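Long-range contacts in peptidoglycan synthetase penicillin-binding protein 3 (Bifidobacterium adolescentis, PDB 4YE5), which probably binds penicillin and probably cross-links peptidoglycan strands as a transpeptidase of cell-wall synthesis: residues Leu144-Asn152 with Val163-Glu174; Ala278-Gly289 with Phe400-Leu411. All blocks are in the same frame, centred on the assembly; numbering follows the deposited sequence.

Interaction 1 of 2, residues Leu144-Asn152 with Val163-Glu174; sequences LSNERLYSN and VDADGKGVAGIE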
# COMPACT_ATOMS: atom_id res chain seq x y z
N LEU A 144 -3.54 6.07 -28.02
CA LEU A 144 -3.09 4.97 -27.17
C LEU A 144 -4.20 4.48 -26.24
O LEU A 144 -4.84 5.27 -25.56
CB LEU A 144 -1.87 5.42 -26.35
CG LEU A 144 -1.39 4.45 -25.28
CD1 LEU A 144 -0.74 3.24 -25.93
CD2 LEU A 144 -0.42 5.14 -24.31
N SER A 145 -4.43 3.17 -26.22
CA SER A 145 -5.49 2.60 -25.39
C SER A 145 -4.99 2.52 -23.95
O SER A 145 -3.78 2.54 -23.70
CB SER A 145 -5.88 1.19 -25.85
OG SER A 145 -5.75 0.30 -24.71
N ASN A 146 -5.90 2.39 -23.00
CA ASN A 146 -5.48 2.43 -21.59
C ASN A 146 -5.76 1.17 -20.80
O ASN A 146 -5.81 1.21 -19.55
CB ASN A 146 -6.08 3.63 -20.87
CG ASN A 146 -5.62 4.93 -21.46
OD1 ASN A 146 -4.48 5.34 -21.27
ND2 ASN A 146 -6.51 5.59 -22.19
N GLU A 147 -5.92 0.06 -21.50
CA GLU A 147 -6.12 -1.22 -20.83
C GLU A 147 -4.99 -1.50 -19.83
O GLU A 147 -3.81 -1.38 -20.17
CB GLU A 147 -6.22 -2.36 -21.84
CG GLU A 147 -6.61 -3.70 -21.18
CD GLU A 147 -6.84 -4.82 -22.19
OE1 GLU A 147 -6.18 -4.83 -23.25
OE2 GLU A 147 -7.68 -5.70 -21.91
N ARG A 148 -5.36 -1.88 -18.61
CA ARG A 148 -4.39 -2.13 -17.53
C ARG A 148 -4.58 -3.56 -17.04
O ARG A 148 -5.68 -3.95 -16.65
CB ARG A 148 -4.64 -1.15 -16.38
CG ARG A 148 -3.58 -1.13 -15.25
CD ARG A 148 -2.33 -0.41 -15.68
NE ARG A 148 -1.43 -0.04 -14.58
CZ ARG A 148 -0.13 0.22 -14.74
NH1 ARG A 148 0.42 0.12 -15.95
NH2 ARG A 148 0.63 0.57 -13.70
N LEU A 149 -3.52 -4.36 -17.07
CA LEU A 149 -3.62 -5.76 -16.65
C LEU A 149 -2.85 -6.01 -15.36
O LEU A 149 -1.75 -5.47 -15.15
CB LEU A 149 -3.07 -6.71 -17.73
CG LEU A 149 -3.72 -6.63 -19.12
CD1 LEU A 149 -3.06 -7.61 -20.10
CD2 LEU A 149 -5.23 -6.88 -19.04
N TYR A 150 -3.41 -6.86 -14.52
CA TYR A 150 -2.81 -7.21 -13.25
C TYR A 150 -2.63 -8.72 -13.23
O TYR A 150 -3.59 -9.44 -12.99
CB TYR A 150 -3.72 -6.76 -12.11
CG TYR A 150 -3.96 -5.27 -12.10
CD1 TYR A 150 -5.02 -4.71 -12.82
CD2 TYR A 150 -3.11 -4.42 -11.40
CE1 TYR A 150 -5.23 -3.33 -12.82
CE2 TYR A 150 -3.32 -3.05 -11.39
CZ TYR A 150 -4.37 -2.51 -12.11
OH TYR A 150 -4.57 -1.15 -12.10
N SER A 151 -1.42 -9.20 -13.50
CA SER A 151 -1.21 -10.62 -13.74
C SER A 151 -1.51 -11.52 -12.55
O SER A 151 -1.78 -12.70 -12.73
CB SER A 151 0.21 -10.90 -14.26
OG SER A 151 1.19 -10.52 -13.31
N ASN A 152 -1.46 -10.99 -11.33
CA ASN A 152 -1.78 -11.82 -10.16
C ASN A 152 -3.27 -11.81 -9.74
O ASN A 152 -3.62 -12.35 -8.68
CB ASN A 152 -0.87 -11.47 -8.97
CG ASN A 152 0.60 -11.76 -9.25
OD1 ASN A 152 1.13 -12.79 -8.86
ND2 ASN A 152 1.27 -10.84 -9.94
N VAL A 163 -7.15 1.88 -12.39
CA VAL A 163 -7.17 3.12 -13.18
C VAL A 163 -8.54 3.34 -13.84
O VAL A 163 -9.31 2.39 -14.02
CB VAL A 163 -6.08 3.10 -14.26
CG1 VAL A 163 -4.69 2.92 -13.64
CG2 VAL A 163 -6.35 2.00 -15.27
N ASP A 164 -8.86 4.58 -14.20
CA ASP A 164 -10.10 4.82 -14.94
C ASP A 164 -9.90 4.61 -16.45
O ASP A 164 -8.82 4.22 -16.87
CB ASP A 164 -10.69 6.22 -14.63
CG ASP A 164 -9.79 7.36 -15.10
OD1 ASP A 164 -8.84 7.15 -15.89
OD2 ASP A 164 -10.05 8.50 -14.66
N ALA A 165 -10.93 4.85 -17.26
CA ALA A 165 -10.84 4.60 -18.71
C ALA A 165 -9.78 5.44 -19.42
O ALA A 165 -9.36 5.10 -20.52
CB ALA A 165 -12.20 4.76 -19.39
N ASP A 166 -9.36 6.53 -18.80
CA ASP A 166 -8.30 7.38 -19.32
C ASP A 166 -6.91 6.97 -18.81
O ASP A 166 -5.91 7.65 -19.06
CB ASP A 166 -8.55 8.84 -18.93
CG ASP A 166 -9.90 9.34 -19.42
OD1 ASP A 166 -10.35 8.91 -20.51
OD2 ASP A 166 -10.52 10.17 -18.71
N GLY A 167 -6.84 5.86 -18.07
CA GLY A 167 -5.58 5.39 -17.55
C GLY A 167 -5.07 6.14 -16.33
O GLY A 167 -3.92 5.97 -15.92
N LYS A 168 -5.92 6.98 -15.74
CA LYS A 168 -5.54 7.69 -14.53
C LYS A 168 -5.76 6.83 -13.27
O LYS A 168 -6.83 6.24 -13.09
CB LYS A 168 -6.33 8.98 -14.42
CG LYS A 168 -6.03 9.79 -13.17
CD LYS A 168 -7.07 10.88 -12.97
CE LYS A 168 -6.68 11.79 -11.82
NZ LYS A 168 -7.82 12.67 -11.44
N GLY A 169 -4.77 6.78 -12.38
CA GLY A 169 -4.91 6.03 -11.13
C GLY A 169 -5.96 6.62 -10.20
O GLY A 169 -5.86 7.78 -9.83
N VAL A 170 -6.98 5.84 -9.83
CA VAL A 170 -8.05 6.36 -8.97
C VAL A 170 -8.22 5.63 -7.62
O VAL A 170 -9.11 5.97 -6.83
CB VAL A 170 -9.41 6.42 -9.72
CG1 VAL A 170 -9.35 7.45 -10.87
CG2 VAL A 170 -9.78 5.04 -10.24
N ALA A 171 -7.36 4.65 -7.34
CA ALA A 171 -7.36 3.99 -6.04
C ALA A 171 -6.01 3.34 -5.82
O ALA A 171 -5.28 3.11 -6.78
CB ALA A 171 -8.46 2.92 -5.95
N GLY A 172 -5.68 3.05 -4.55
CA GLY A 172 -4.52 2.26 -4.21
C GLY A 172 -3.21 2.86 -4.69
O GLY A 172 -3.06 4.07 -4.79
N ILE A 173 -2.24 1.99 -4.94
CA ILE A 173 -0.92 2.40 -5.39
C ILE A 173 -0.97 3.14 -6.75
O ILE A 173 -0.20 4.08 -6.99
CB ILE A 173 -0.00 1.17 -5.44
CG1 ILE A 173 0.24 0.68 -4.00
CG2 ILE A 173 1.33 1.52 -6.11
CD1 ILE A 173 0.88 -0.64 -3.94
N GLU A 174 -1.91 2.75 -7.61
CA GLU A 174 -2.08 3.43 -8.92
C GLU A 174 -2.31 4.92 -8.71
O GLU A 174 -1.78 5.75 -9.44
CB GLU A 174 -3.28 2.83 -9.68
CG GLU A 174 -3.09 1.37 -10.10
CD GLU A 174 -2.30 1.21 -11.39
OE1 GLU A 174 -1.60 2.16 -11.82
OE2 GLU A 174 -2.37 0.12 -12.00
O HOH W 1 -8.31 1.74 -18.36
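Glu174 of helix 172-176 meets Arg148 of the edge strand 148-149 and Tyr150 just after it, while the tight turn of the 162-163/169-171 beta hairpin meets Asn146 just before the strand. Glu174 OE2 takes two donors. Arg148 NE comes in 2.8 Å from Glu174 OE2 on the syn lone pair, almost straight (176°) and in the guanidinium plane, closing a salt bridge. Tyr150 OH gives its hydrogen to the same oxygen, 2.5 Å from Glu174 OE2, on the anti side and tilted out of the carboxylate plane, with the ring nearly perpendicular to the carboxylate. The bend of the Arg148 chain at chi2 (75°) turns its NE edge to the carboxylate. Its NH2 also makes a weak bond to Glu174 OE1, an oxygen that has a second salt bridge, to Arg32. The two arginines would be expected to keep the glutamate ionised.

Val163 CG2 lies against Arg148 CB at 3.8 Å. Beyond it, Asn146 leans over the turn: its ND2 bonds weakly to Ala165 O (3.3 Å), and a water links Asn146 O to Asp164 O. Gly167, at positive phi, brings its N 3.7 Å from Asn146 CB. This is a beta hairpin closed by a type I turn with a G1 bulge at Gly167, and a buried helix carboxylate held against a sheet edge, within the dimerisation-domain region.

Interaction 2 of 2, residues Ala278-Gly289 with Phe400-Leu411; sequences AVSETFEPGSIG and FGQGYTVNVMQL. With GOL (glycerol), chain E.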
# COMPACT_ATOMS: atom_id res chain seq x y z
N ALA A 278 -7.15 -3.22 5.55
CA ALA A 278 -5.87 -3.11 6.27
C ALA A 278 -5.37 -1.66 6.32
O ALA A 278 -4.79 -1.22 7.33
CB ALA A 278 -4.80 -4.04 5.64
N VAL A 279 -5.58 -0.91 5.24
CA VAL A 279 -5.18 0.51 5.20
C VAL A 279 -6.09 1.41 6.04
O VAL A 279 -5.60 2.27 6.79
CB VAL A 279 -5.15 1.05 3.72
CG1 VAL A 279 -4.95 2.56 3.68
CG2 VAL A 279 -4.06 0.34 2.91
N SER A 280 -7.41 1.22 5.93
CA SER A 280 -8.36 2.17 6.52
C SER A 280 -8.81 1.90 7.96
O SER A 280 -9.14 2.83 8.69
CB SER A 280 -9.61 2.27 5.63
OG SER A 280 -10.20 0.99 5.44
N GLU A 281 -8.87 0.64 8.36
CA GLU A 281 -9.45 0.31 9.66
C GLU A 281 -8.70 0.96 10.84
O GLU A 281 -7.47 0.90 10.91
CB GLU A 281 -9.47 -1.21 9.86
CG GLU A 281 -10.44 -1.66 10.94
CD GLU A 281 -11.89 -1.55 10.48
OE1 GLU A 281 -12.15 -1.65 9.26
OE2 GLU A 281 -12.77 -1.37 11.32
N THR A 282 -9.44 1.58 11.76
CA THR A 282 -8.81 2.01 13.01
C THR A 282 -9.56 1.39 14.19
O THR A 282 -10.72 1.03 14.07
CB THR A 282 -8.79 3.55 13.17
OG1 THR A 282 -10.13 4.04 13.25
CG2 THR A 282 -8.06 4.22 12.00
N PHE A 283 -8.87 1.25 15.31
CA PHE A 283 -9.42 0.54 16.46
C PHE A 283 -8.55 0.85 17.67
O PHE A 283 -7.38 1.25 17.51
CB PHE A 283 -9.37 -0.98 16.21
CG PHE A 283 -8.03 -1.46 15.68
CD1 PHE A 283 -7.02 -1.85 16.54
CD2 PHE A 283 -7.78 -1.47 14.31
CE1 PHE A 283 -5.78 -2.28 16.04
CE2 PHE A 283 -6.55 -1.91 13.80
CZ PHE A 283 -5.55 -2.30 14.66
N GLU A 284 -9.11 0.66 18.86
CA GLU A 284 -8.32 0.75 20.07
C GLU A 284 -7.45 -0.47 20.11
O GLU A 284 -7.93 -1.58 19.83
CB GLU A 284 -9.21 0.81 21.32
CG GLU A 284 -10.05 2.08 21.44
CD GLU A 284 -11.09 1.96 22.55
OE1 GLU A 284 -11.95 1.06 22.48
OE2 GLU A 284 -11.04 2.77 23.50
N PRO A 285 -6.15 -0.29 20.44
CA PRO A 285 -5.23 -1.43 20.45
C PRO A 285 -5.37 -2.32 21.69
O PRO A 285 -4.81 -3.41 21.69
CB PRO A 285 -3.85 -0.76 20.42
CG PRO A 285 -4.06 0.53 21.17
CD PRO A 285 -5.47 0.98 20.75
N GLY A 286 -6.08 -1.87 22.73
CA GLY A 286 -6.18 -2.64 23.95
C GLY A 286 -4.81 -2.88 24.60
O GLY A 286 -3.91 -2.05 24.48
N SER A 287 -4.64 -4.03 25.24
CA SER A 287 -3.48 -4.29 26.09
C SER A 287 -2.11 -4.21 25.37
O SER A 287 -1.09 -3.97 26.01
CB SER A 287 -3.65 -5.64 26.83
OG SER A 287 -2.57 -5.90 27.72
N ILE A 288 -2.09 -4.37 24.05
CA ILE A 288 -0.85 -4.14 23.31
C ILE A 288 -0.32 -2.72 23.58
O ILE A 288 0.88 -2.49 23.65
CB ILE A 288 -1.04 -4.37 21.77
CG1 ILE A 288 -1.71 -5.73 21.55
CG2 ILE A 288 0.33 -4.25 21.03
CD1 ILE A 288 -1.70 -6.23 20.11
N GLY A 289 -1.25 -1.78 23.75
CA GLY A 289 -0.91 -0.42 24.12
C GLY A 289 -0.13 -0.24 25.43
O GLY A 289 0.50 0.82 25.64
N PHE A 400 -3.66 1.62 29.17
CA PHE A 400 -3.86 0.25 28.67
C PHE A 400 -4.59 0.14 27.33
O PHE A 400 -5.39 -0.77 27.12
CB PHE A 400 -4.46 -0.68 29.74
CG PHE A 400 -5.59 -0.09 30.55
CD1 PHE A 400 -6.91 -0.20 30.12
CD2 PHE A 400 -5.33 0.53 31.76
CE1 PHE A 400 -7.95 0.31 30.89
CE2 PHE A 400 -6.37 1.05 32.53
CZ PHE A 400 -7.68 0.94 32.10
N GLY A 401 -4.26 1.04 26.41
CA GLY A 401 -4.70 0.90 25.04
C GLY A 401 -6.16 1.22 24.79
O GLY A 401 -6.72 0.74 23.82
N GLN A 402 -6.77 2.04 25.66
CA GLN A 402 -8.16 2.46 25.47
C GLN A 402 -8.29 3.98 25.36
O GLN A 402 -7.54 4.74 25.99
CB GLN A 402 -9.06 1.95 26.60
CG GLN A 402 -9.20 0.43 26.66
CD GLN A 402 -10.07 -0.04 27.82
OE1 GLN A 402 -10.81 0.74 28.42
NE2 GLN A 402 -9.96 -1.32 28.15
N GLY A 403 -9.26 4.42 24.57
CA GLY A 403 -9.58 5.83 24.48
C GLY A 403 -8.77 6.57 23.42
O GLY A 403 -8.85 7.79 23.30
N TYR A 404 -7.98 5.81 22.66
CA TYR A 404 -7.29 6.34 21.48
C TYR A 404 -7.29 5.23 20.46
O TYR A 404 -7.49 4.07 20.82
CB TYR A 404 -5.86 6.78 21.80
CG TYR A 404 -4.86 5.69 22.19
CD1 TYR A 404 -4.09 5.04 21.23
CD2 TYR A 404 -4.64 5.37 23.53
CE1 TYR A 404 -3.14 4.08 21.59
CE2 TYR A 404 -3.70 4.39 23.90
CZ TYR A 404 -2.96 3.76 22.92
OH TYR A 404 -2.02 2.80 23.27
N THR A 405 -7.13 5.56 19.18
CA THR A 405 -7.23 4.53 18.15
C THR A 405 -6.01 4.53 17.25
O THR A 405 -5.35 5.56 17.08
CB THR A 405 -8.42 4.78 17.22
OG1 THR A 405 -8.21 6.03 16.55
CG2 THR A 405 -9.74 4.80 18.01
N VAL A 406 -5.74 3.37 16.65
CA VAL A 406 -4.59 3.19 15.77
C VAL A 406 -5.02 2.42 14.51
O VAL A 406 -6.04 1.75 14.53
CB VAL A 406 -3.52 2.34 16.47
CG1 VAL A 406 -3.17 2.95 17.83
CG2 VAL A 406 -4.02 0.89 16.65
N ASN A 407 -4.24 2.52 13.43
CA ASN A 407 -4.40 1.53 12.36
C ASN A 407 -3.31 0.48 12.50
O ASN A 407 -2.42 0.61 13.36
CB ASN A 407 -4.43 2.17 10.96
CG ASN A 407 -3.24 3.05 10.69
OD1 ASN A 407 -2.09 2.66 10.90
ND2 ASN A 407 -3.51 4.27 10.23
N VAL A 408 -3.39 -0.57 11.69
CA VAL A 408 -2.44 -1.65 11.84
C VAL A 408 -0.99 -1.22 11.56
O VAL A 408 -0.06 -1.76 12.18
CB VAL A 408 -2.86 -2.92 11.00
CG1 VAL A 408 -2.61 -2.72 9.51
CG2 VAL A 408 -2.12 -4.17 11.50
N MSE A 409 -0.79 -0.24 10.67
CA MSE A 409 0.56 0.21 10.34
C MSE A 409 1.19 0.95 11.53
O MSE A 409 2.38 0.79 11.84
CB MSE A 409 0.58 1.12 9.10
CG MSE A 409 0.12 0.46 7.81
SE MSE A 409 -1.83 0.52 7.59
CE MSE A 409 -2.09 2.40 7.12
N GLN A 410 0.40 1.80 12.17
CA GLN A 410 0.87 2.54 13.34
C GLN A 410 1.19 1.60 14.51
O GLN A 410 2.21 1.75 15.19
CB GLN A 410 -0.19 3.53 13.79
CG GLN A 410 -0.39 4.70 12.83
CD GLN A 410 -1.56 5.55 13.25
OE1 GLN A 410 -2.59 5.02 13.68
NE2 GLN A 410 -1.43 6.88 13.14
N LEU A 411 0.32 0.63 14.74
CA LEU A 411 0.54 -0.32 15.83
C LEU A 411 1.83 -1.11 15.58
O LEU A 411 2.64 -1.32 16.47
CB LEU A 411 -0.65 -1.28 15.93
CG LEU A 411 -0.59 -2.27 17.09
CD1 LEU A 411 -0.39 -1.51 18.37
CD2 LEU A 411 -1.87 -3.11 17.14
C1 GOL E . -12.22 6.70 20.56
O1 GOL E . -11.07 7.51 20.72
C2 GOL E . -11.90 5.26 20.95
O2 GOL E . -11.71 5.19 22.34
C3 GOL E . -13.05 4.31 20.58
O3 GOL E . -13.25 4.31 19.19
O HOH W 2 -5.62 -0.96 10.10
O HOH W 3 -6.24 4.03 8.64
O HOH W 4 -10.15 6.27 14.65
O HOH W 5 -1.55 2.61 25.83
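Glu284 OE2 accepts from two donors: the backbone Gly403 N, 2.7 Å from Glu284 OE2 on its anti lone pair, and O2 of a glycerol, probably from the crystallisation liquor. The side chain gets there extended beyond CG (chi2 169°), passing Tyr404 O on the way. Next to it the two backbones run antiparallel. Phe283 and Val406 form a hydrogen-bonded pair, with Phe283 N to Val406 O at 3.0 Å and Val406 N to Phe283 O at 2.8 Å. CA-H...O contacts from Thr282, Glu284 and Thr405 fill in between.

The Phe283 ring folds back over this bridge, CG lying between backbone N and carbonyl carbon (chi1 47°), which sets one face above Val406 O. Its CE1 touches Val406 CG2 at 3.7 Å, while Leu411 CD2 comes to the ring edge. Pro285 continues the apolar layer: its CG meets Tyr404 CE1 at 3.7 Å, and its CB packs on Val406 and Leu411. Leu411 CD1 in turn touches Ile288 CG2.

Past Pro285, Gly286 N bonds to Gly401 O (2.9 Å). Gly289 CA passes 4.1 Å from Gly401 CA, which also makes a CA-H...O contact to Gly286 O. At the far end a water joins Ala278 O, Glu281 O and Val408 N, and Asn407 and Gln410 form a capping box on helix 408-419.

Ser287, whose hydroxyl bonds to Lys290 and Lys486, fits the SxxK serine of penicillin-binding transpeptidases. The contact is thus mainly backbone bonding and apolar packing beside the likely nucleophile, which the lysines could ready, as in related enzymes.

Interaction 1 is a surface contact and interaction 2 a largely buried one, their centres about 32 Å apart and their nearest atoms about 7 Å. They share no segment and follow in series along the chain, the first in the dimerisation-domain region and the second in the transpeptidase domain. The smaller contact, 316 Å², relies on an arginine and a tyrosine hydroxyl meeting one carboxylate, with little apolar packing. The larger, 893 Å², relies on backbone pairing, apolar packing and ordered waters between segments far apart in sequence, and it includes the probable active-site serine. Only in interaction 1 does a salt bridge span the segments.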